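Local coordinates for protein MGS-M5 (Unidentified, PDB 4Q3N) that probably catalyses the NAD-dependent interconversion of L-lactate and pyruvate, as a lactate dehydrogenase of deep-sea metagenomic origin, at residues V129-K132 / H137-R140. Numbering follows the deposited sequence.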
loop_
_atom_site.group_PDB
_atom_site.type_symbol
_atom_site.label_atom_id
_atom_site.label_comp_id
_atom_site.label_asym_id
_atom_site.label_seq_id
_atom_site.Cartn_x
_atom_site.Cartn_y
_atom_site.Cartn_z
ATOM N N VAL A 129 -11.666 19.944 27.500
ATOM C CA VAL A 129 -10.731 20.906 28.075
ATOM C C VAL A 129 -9.902 21.531 26.959
ATOM O O VAL A 129 -9.764 22.748 26.886
ATOM C CB VAL A 129 -9.826 20.264 29.128
ATOM C CG1 VAL A 129 -8.654 21.222 29.517
ATOM C CG2 VAL A 129 -10.691 19.929 30.386
ATOM N N ALA A 130 -9.367 20.693 26.080
ATOM C CA ALA A 130 -8.549 21.191 24.981
ATOM C C ALA A 130 -9.387 22.121 24.102
ATOM O O ALA A 130 -8.915 23.165 23.651
ATOM C CB ALA A 130 -7.985 20.025 24.160
ATOM N N TRP A 131 -10.646 21.760 23.893
ATOM C CA TRP A 131 -11.505 22.600 23.061
ATOM C C TRP A 131 -11.634 24.004 23.673
ATOM O O TRP A 131 -11.364 25.029 23.015
ATOM C CB TRP A 131 -12.889 21.950 22.854
ATOM C CG TRP A 131 -13.891 22.937 22.303
ATOM C CD1 TRP A 131 -13.740 23.718 21.179
ATOM C CD2 TRP A 131 -15.177 23.267 22.848
ATOM N NE1 TRP A 131 -14.854 24.506 21.001
ATOM C CE2 TRP A 131 -15.741 24.268 22.017
ATOM C CE3 TRP A 131 -15.911 22.820 23.955
ATOM C CZ2 TRP A 131 -16.999 24.839 22.271
ATOM C CZ3 TRP A 131 -17.150 23.374 24.199
ATOM C CH2 TRP A 131 -17.689 24.383 23.359
ATOM N N LYS A 132 -12.011 24.052 24.950
ATOM C CA LYS A 132 -12.186 25.320 25.642
ATOM C C LYS A 132 -10.900 26.128 25.708
ATOM O O LYS A 132 -10.923 27.322 25.538
ATOM C CB LYS A 132 -12.721 25.087 27.062
ATOM C CG LYS A 132 -14.110 24.495 27.077
ATOM C CD LYS A 132 -15.031 25.356 26.231
ATOM C CE LYS A 132 -15.952 26.187 27.080
ATOM N NZ LYS A 132 -17.138 25.388 27.472
ATOM N N HIS A 137 -12.802 26.375 16.951
ATOM C CA HIS A 137 -14.148 25.877 16.773
ATOM C C HIS A 137 -14.214 24.377 17.124
ATOM O O HIS A 137 -13.275 23.623 16.903
ATOM C CB HIS A 137 -14.614 26.117 15.334
ATOM C CG HIS A 137 -16.048 25.793 15.113
ATOM N ND1 HIS A 137 -16.465 24.586 14.588
ATOM C CD2 HIS A 137 -17.172 26.518 15.341
ATOM C CE1 HIS A 137 -17.785 24.588 14.486
ATOM N NE2 HIS A 137 -18.237 25.743 14.950
ATOM N N HIS A 138 -15.327 23.919 17.660
ATOM C CA HIS A 138 -15.336 22.538 18.136
ATOM C C HIS A 138 -15.209 21.555 16.973
ATOM O O HIS A 138 -14.839 20.415 17.204
ATOM C CB HIS A 138 -16.603 22.243 18.949
ATOM C CG HIS A 138 -17.865 22.665 18.274
ATOM N ND1 HIS A 138 -18.589 21.817 17.456
ATOM C CD2 HIS A 138 -18.530 23.845 18.283
ATOM C CE1 HIS A 138 -19.651 22.459 17.000
ATOM N NE2 HIS A 138 -19.636 23.691 17.484
ATOM N N SER A 139 -15.472 21.972 15.725
ATOM C CA SER A 139 -15.298 20.982 14.624
ATOM C C SER A 139 -13.800 20.668 14.356
ATOM O O SER A 139 -13.471 19.775 13.566
ATOM C CB SER A 139 -15.944 21.488 13.324
ATOM O OG SER A 139 -15.355 22.719 12.934
ATOM N N ARG A 140 -12.915 21.480 14.935
ATOM C CA ARG A 140 -11.450 21.364 14.755
ATOM C C ARG A 140 -10.765 20.768 15.967
ATOM O O ARG A 140 -9.534 20.733 16.044
ATOM C CB ARG A 140 -10.840 22.750 14.524
ATOM C CG ARG A 140 -11.636 23.597 13.530
ATOM C CD ARG A 140 -11.203 23.318 12.082
ATOM N NE ARG A 140 -9.832 23.759 11.808
ATOM C CZ ARG A 140 -9.163 23.436 10.699
ATOM N NH1 ARG A 140 -9.766 22.710 9.748
ATOM N NH2 ARG A 140 -7.917 23.871 10.509
#
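One face of the Trp131 indole carries His138 CB, 3.5 Å above the ring plane and toward its rim; in one of two modelled conformers Lys132 CD lies over the rim of the opposite face. One face of the His138 ring receives His137 CE1, and Ser139 CB lies in plane at the edge of the His137 ring. The pair sits in the Rossmann-fold NAD-binding domain, where helix 123-134 turns back through a short 3-10 segment into 141-143, an outermost strand of the parallel sheet. His138 CB makes a CH-pi contact with the indole five-membered ring, 3.8 Å from the centroid and 23° off its normal. The imidazole beyond it presents its edge to the same indole face in an offset edge-to-face pair, planes at 90° and centroids 6.0 Å apart. The His138 first torsion (chi1 49°) sets CG between backbone N and carbonyl carbon, which lays the imidazole alongside the indole. Leu258 of strand 251-258 touches both. Trp131 NE1 and His138 N, both donors, approach to 3.4 Å without hydrogen bonding; the CH-pi and ring contacts do the joining. The turn is closed by the backbone bond from Arg140 N to His137 O, and His137 ND1 hydrogen-bonds Ser139 OG at 2.7 Å.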